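Local coordinates for diguanylate cyclase DosC (Escherichia coli, PDB 4ZVA), which makes the second messenger cyclic di-GMP from GTP, probably under the control of oxygen bound at the heme of its globin domain, at residues E80-I83 with Q84-H87; I96-V100 with E101-M105. All coordinates share one frame; numbering follows the deposited sequence.

Contact 1: E80-I83 with Q84-H87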
loop_
_atom_site.group_PDB
_atom_site.type_symbol
_atom_site.label_atom_id
_atom_site.label_comp_id
_atom_site.label_asym_id
_atom_site.label_seq_id
_atom_site.Cartn_x
_atom_site.Cartn_y
_atom_site.Cartn_z
ATOM N N GLU A 80 -9.481 -17.944 4.142
ATOM C CA GLU A 80 -9.761 -18.152 5.555
ATOM C C GLU A 80 -8.502 -18.532 6.331
ATOM O O GLU A 80 -8.278 -18.040 7.437
ATOM C CB GLU A 80 -10.842 -19.216 5.724
ATOM C CG GLU A 80 -11.458 -19.258 7.107
ATOM C CD GLU A 80 -12.753 -20.043 7.133
ATOM O OE1 GLU A 80 -13.553 -19.901 6.183
ATOM O OE2 GLU A 80 -12.969 -20.804 8.100
ATOM N N ARG A 81 -7.677 -19.397 5.745
ATOM C CA ARG A 81 -6.428 -19.809 6.381
ATOM C C ARG A 81 -5.422 -18.659 6.432
ATOM O O ARG A 81 -4.690 -18.500 7.411
ATOM C CB ARG A 81 -5.814 -21.007 5.648
ATOM C CG ARG A 81 -4.713 -21.705 6.436
ATOM C CD ARG A 81 -4.076 -22.856 5.662
ATOM N NE ARG A 81 -3.004 -22.400 4.780
ATOM C CZ ARG A 81 -3.117 -22.269 3.462
ATOM N NH1 ARG A 81 -4.259 -22.564 2.855
ATOM N NH2 ARG A 81 -2.082 -21.844 2.748
ATOM N N LEU A 82 -5.384 -17.863 5.368
ATOM C CA LEU A 82 -4.465 -16.732 5.284
ATOM C C LEU A 82 -4.754 -15.673 6.340
ATOM O O LEU A 82 -3.834 -15.063 6.885
ATOM C CB LEU A 82 -4.522 -16.101 3.895
ATOM C CG LEU A 82 -3.861 -16.924 2.793
ATOM C CD1 LEU A 82 -4.033 -16.234 1.460
ATOM C CD2 LEU A 82 -2.390 -17.142 3.104
ATOM N N ILE A 83 -6.035 -15.452 6.614
ATOM C CA ILE A 83 -6.437 -14.489 7.631
ATOM C C ILE A 83 -5.887 -14.908 8.993
ATOM O O ILE A 83 -5.343 -14.084 9.731
ATOM C CB ILE A 83 -7.970 -14.350 7.697
ATOM C CG1 ILE A 83 -8.490 -13.665 6.430
ATOM C CG2 ILE A 83 -8.386 -13.566 8.930
ATOM C CD1 ILE A 83 -9.991 -13.690 6.287
ATOM N N GLN A 84 -6.005 -16.196 9.305
ATOM C CA GLN A 84 -5.492 -16.733 10.563
ATOM C C GLN A 84 -3.981 -16.571 10.665
ATOM O O GLN A 84 -3.444 -16.356 11.753
ATOM C CB GLN A 84 -5.869 -18.209 10.711
ATOM C CG GLN A 84 -7.335 -18.440 11.025
ATOM C CD GLN A 84 -7.775 -17.722 12.288
ATOM O OE1 GLN A 84 -7.058 -17.706 13.289
ATOM N NE2 GLN A 84 -8.956 -17.119 12.244
ATOM N N ILE A 85 -3.300 -16.677 9.529
ATOM C CA ILE A 85 -1.855 -16.492 9.485
ATOM C C ILE A 85 -1.471 -15.072 9.893
ATOM O O ILE A 85 -0.555 -14.873 10.691
ATOM C CB ILE A 85 -1.293 -16.796 8.081
ATOM C CG1 ILE A 85 -1.443 -18.284 7.763
ATOM C CG2 ILE A 85 0.165 -16.371 7.981
ATOM C CD1 ILE A 85 -0.912 -18.677 6.402
ATOM N N GLN A 86 -2.186 -14.088 9.354
ATOM C CA GLN A 86 -1.913 -12.689 9.669
ATOM C C GLN A 86 -2.134 -12.406 11.152
ATOM O O GLN A 86 -1.384 -11.647 11.766
ATOM C CB GLN A 86 -2.788 -11.759 8.823
ATOM C CG GLN A 86 -2.837 -12.105 7.343
ATOM C CD GLN A 86 -1.465 -12.360 6.745
ATOM O OE1 GLN A 86 -0.504 -11.642 7.025
ATOM N NE2 GLN A 86 -1.369 -13.391 5.914
ATOM N N HIS A 87 -3.165 -13.024 11.721
ATOM C CA HIS A 87 -3.424 -12.913 13.153
ATOM C C HIS A 87 -2.256 -13.466 13.961
ATOM O O HIS A 87 -1.842 -12.865 14.951
ATOM C CB HIS A 87 -4.718 -13.637 13.530
ATOM C CG HIS A 87 -5.957 -12.863 13.203
ATOM N ND1 HIS A 87 -6.490 -12.811 11.932
ATOM C CD2 HIS A 87 -6.763 -12.101 13.980
ATOM C CE1 HIS A 87 -7.573 -12.056 11.942
ATOM N NE2 HIS A 87 -7.760 -11.612 13.173
#
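H87 lays its imidazole alongside I83, one helical turn earlier, with CE1 3.5 Å from I83 CG2. The ring presents its edge to the backbone: H87 ND1 donates to I83 O at 2.8 Å, almost straight at 176° and in the plane of the ring, though it reaches the oxygen from above the carbonyl plane. H87 N bonds the same oxygen at 3.1 Å. I83 O thus takes two donors from H87, and the ND1 bond is what holds the ring's rotation. With chi1 at -78°, CG lies beside the backbone N and the ring folds back along the helix. Q86 does so less neatly: Q86 NE2 hydrogen-bonds L82 O at 3.1 Å, bent at 138° and tilted from the amide plane, on the face of that carbonyl opposite to the one Q86 N uses; Q86 OE1 is taken by W67 NE1. L82 CD2 touches I85 CD1 at 3.9 Å, the two side chains side by side and pointing the same way. Helix 125-147 packs on I83, Q86 and H87 through V145, and W7 of helix 2-13 meets L82 and I83. This is local i to i-4 side-chain-to-backbone bonding within helix 79-96 of an all-helical, protoglobin-type domain.

Contact 2: I96-V100 with E101-M105; sequences IGIPV and EIVEM. With HEM (protoporphyrin IX containing Fe), chain C.
I98 CG2 fits between I102 CG2 and V103 CG2, 3.8 Å from each, with the side chains crossing at about a right angle. These apolar contacts brace a corner between two helices: a Schellman motif closes helix 79-96 with G97 as its C-prime residue, and P99 is the N-cap residue of helix 100-119. The P99 ring also lies alongside I102, CG to CG1. Backbone bonds start the new helix: V103 N reaches P99 O at 3.1 Å, lying in the carbonyl plane, and E104 N follows to V100 O. Among the polar groups, E101 bends back to the edge of the proline ring; CG sits between the backbone N and the carbonyl carbon (chi1 72°), bringing OE2 to 3.1 Å from P99 CB. An alanine here would remove the carboxylate and is likely to leave the CB edge of P99 without its neighbour. The carboxylate of E104 points to the second subunit, where OE2 bonds T147 OG1 and the E104 of that chain lies close, so one of the two acids may be protonated. Heme contacts complete the corner: M105 CE and I102 CG2 touch the vinyl carbon CBB, and I98 CD1 rests 3.4 Å from the meso carbon CHB.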
loop_
_atom_site.group_PDB
_atom_site.type_symbol
_atom_site.label_atom_id
_atom_site.label_comp_id
_atom_site.label_asym_id
_atom_site.label_seq_id
_atom_site.Cartn_x
_atom_site.Cartn_y
_atom_site.Cartn_z
ATOM N N ILE A 96 6.726 -9.257 20.881
ATOM C CA ILE A 96 8.060 -8.678 20.778
ATOM C C ILE A 96 8.030 -7.182 21.097
ATOM O O ILE A 96 8.986 -6.633 21.646
ATOM C CB ILE A 96 8.662 -8.916 19.378
ATOM C CG1 ILE A 96 8.709 -10.415 19.080
ATOM C CG2 ILE A 96 10.057 -8.320 19.274
ATOM C CD1 ILE A 96 9.424 -10.762 17.798
ATOM N N GLY A 97 6.919 -6.531 20.768
ATOM C CA GLY A 97 6.770 -5.112 21.033
ATOM C C GLY A 97 7.142 -4.250 19.842
ATOM O O GLY A 97 7.793 -3.215 19.989
ATOM N N ILE A 98 6.730 -4.686 18.656
ATOM C CA ILE A 98 7.023 -3.964 17.423
ATOM C C ILE A 98 5.902 -2.989 17.070
ATOM O O ILE A 98 4.754 -3.397 16.895
ATOM C CB ILE A 98 7.236 -4.935 16.253
ATOM C CG1 ILE A 98 8.290 -5.978 16.622
ATOM C CG2 ILE A 98 7.631 -4.176 14.994
ATOM C CD1 ILE A 98 8.466 -7.050 15.586
ATOM N N PRO A 99 6.239 -1.693 16.960
ATOM C CA PRO A 99 5.276 -0.629 16.653
ATOM C C PRO A 99 4.575 -0.837 15.312
ATOM O O PRO A 99 5.173 -1.378 14.382
ATOM C CB PRO A 99 6.145 0.633 16.620
ATOM C CG PRO A 99 7.350 0.290 17.423
ATOM C CD PRO A 99 7.597 -1.162 17.164
ATOM N N VAL A 100 3.317 -0.412 15.226
ATOM C CA VAL A 100 2.517 -0.587 14.020
ATOM C C VAL A 100 3.139 0.120 12.815
ATOM O O VAL A 100 3.081 -0.381 11.692
ATOM C CB VAL A 100 1.080 -0.066 14.223
ATOM C CG1 VAL A 100 0.205 -0.430 13.030
ATOM C CG2 VAL A 100 0.490 -0.632 15.503
ATOM N N GLU A 101 3.737 1.282 13.054
ATOM C CA GLU A 101 4.340 2.051 11.971
ATOM C C GLU A 101 5.650 1.417 11.508
ATOM O O GLU A 101 6.120 1.683 10.402
ATOM C CB GLU A 101 4.573 3.503 12.399
ATOM C CG GLU A 101 5.698 3.706 13.401
ATOM C CD GLU A 101 5.256 3.485 14.834
ATOM O OE1 GLU A 101 4.057 3.215 15.057
ATOM O OE2 GLU A 101 6.108 3.588 15.741
ATOM N N ILE A 102 6.233 0.577 12.355
ATOM C CA ILE A 102 7.427 -0.166 11.976
ATOM C C ILE A 102 7.038 -1.328 11.067
ATOM O O ILE A 102 7.715 -1.613 10.077
ATOM C CB ILE A 102 8.187 -0.687 13.214
ATOM C CG1 ILE A 102 8.768 0.485 14.003
ATOM C CG2 ILE A 102 9.305 -1.628 12.810
ATOM C CD1 ILE A 102 9.754 1.312 13.210
ATOM N N VAL A 103 5.929 -1.982 11.397
ATOM C CA VAL A 103 5.399 -3.062 10.575
ATOM C C VAL A 103 4.916 -2.522 9.232
ATOM O O VAL A 103 5.203 -3.101 8.182
ATOM C CB VAL A 103 4.244 -3.796 11.283
ATOM C CG1 VAL A 103 3.668 -4.876 10.385
ATOM C CG2 VAL A 103 4.727 -4.395 12.594
ATOM N N GLU A 104 4.189 -1.406 9.273
ATOM C CA GLU A 104 3.702 -0.757 8.060
ATOM C C GLU A 104 4.857 -0.387 7.136
ATOM O O GLU A 104 4.765 -0.542 5.918
ATOM C CB GLU A 104 2.887 0.492 8.405
ATOM C CG GLU A 104 2.347 1.222 7.186
ATOM C CD GLU A 104 1.808 2.599 7.519
ATOM O OE1 GLU A 104 0.779 2.688 8.222
ATOM O OE2 GLU A 104 2.420 3.595 7.076
ATOM N N MET A 105 5.943 0.100 7.728
ATOM C CA MET A 105 7.153 0.431 6.986
ATOM C C MET A 105 7.727 -0.805 6.298
ATOM O O MET A 105 8.263 -0.717 5.193
ATOM C CB MET A 105 8.196 1.057 7.917
ATOM C CG MET A 105 9.500 1.454 7.239
ATOM S SD MET A 105 10.744 0.143 7.231
ATOM C CE MET A 105 11.035 -0.058 8.985
HETATM C CHA HEM C . 8.063 -12.583 12.878
HETATM C CHB HEM C . 10.314 -8.288 12.998
HETATM C CHC HEM C . 7.439 -6.774 9.415
HETATM C CHD HEM C . 6.007 -11.330 8.615
HETATM C C1A HEM C . 8.950 -11.581 13.211
HETATM C C2A HEM C . 10.036 -11.654 14.173
HETATM C C3A HEM C . 10.648 -10.468 14.196
HETATM C C4A HEM C . 9.978 -9.596 13.260
HETATM C CMA HEM C . 11.859 -10.080 15.068
HETATM C CAA HEM C . 10.442 -12.878 15.024
HETATM C CBA HEM C . 10.808 -14.043 14.110
HETATM C CGA HEM C . 11.486 -15.123 14.905
HETATM O O1A HEM C . 12.146 -14.795 15.925
HETATM O O2A HEM C . 11.373 -16.310 14.507
HETATM C C1B HEM C . 9.750 -7.505 12.020
HETATM C C2B HEM C . 10.172 -6.169 11.653
HETATM C C3B HEM C . 9.369 -5.747 10.657
HETATM C C4B HEM C . 8.427 -6.809 10.373
HETATM C CMB HEM C . 11.345 -5.431 12.342
HETATM C CAB HEM C . 9.356 -4.408 9.875
HETATM C CBB HEM C . 10.240 -3.420 10.040
HETATM C C1C HEM C . 6.868 -7.879 8.825
HETATM C C2C HEM C . 6.155 -7.904 7.564
HETATM C C3C HEM C . 5.754 -9.171 7.342
HETATM C C4C HEM C . 6.209 -9.975 8.459
HETATM C CMC HEM C . 5.938 -6.647 6.689
HETATM C CAC HEM C . 4.961 -9.773 6.153
HETATM C CBC HEM C . 4.592 -9.090 5.064
HETATM C C1D HEM C . 6.415 -12.103 9.682
HETATM C C2D HEM C . 6.150 -13.518 9.832
HETATM C C3D HEM C . 6.798 -13.914 11.168
HETATM C C4D HEM C . 7.379 -12.695 11.687
HETATM C CMD HEM C . 5.388 -14.421 8.838
HETATM C CAD HEM C . 6.826 -15.304 11.844
HETATM C CBD HEM C . 5.399 -15.762 12.134
HETATM C CGD HEM C . 5.408 -16.893 13.130
HETATM O O1D HEM C . 4.352 -17.556 13.289
HETATM O O2D HEM C . 6.468 -17.132 13.764
HETATM N NA HEM C . 8.945 -10.306 12.677
HETATM N NB HEM C . 8.685 -7.867 11.221
HETATM N NC HEM C . 6.881 -9.157 9.342
HETATM N ND HEM C . 7.132 -11.660 10.790
HETATM FE FE HEM C . 7.705 -9.688 11.145
#

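Contact 1 and contact 2 come in series along the chain: contact 1 lies early in helix 79-96, while contact 2 holds the end of that helix, the turn after it and the start of helix 100-119. Their centres are 18 Å apart and the nearest atoms about 9 Å, so they do not touch. The heme lies near both, but unequally: contact 2 lines its pocket directly, whereas in contact 1 the side chain of I85 remains about 6 Å away. Helix 79-96 thus runs from packing against helices 2-13 and 125-147 to the pocket wall, and contact 2 then reaches the second subunit, bringing heme and dimer interface close together within this protoglobin-type sensor domain.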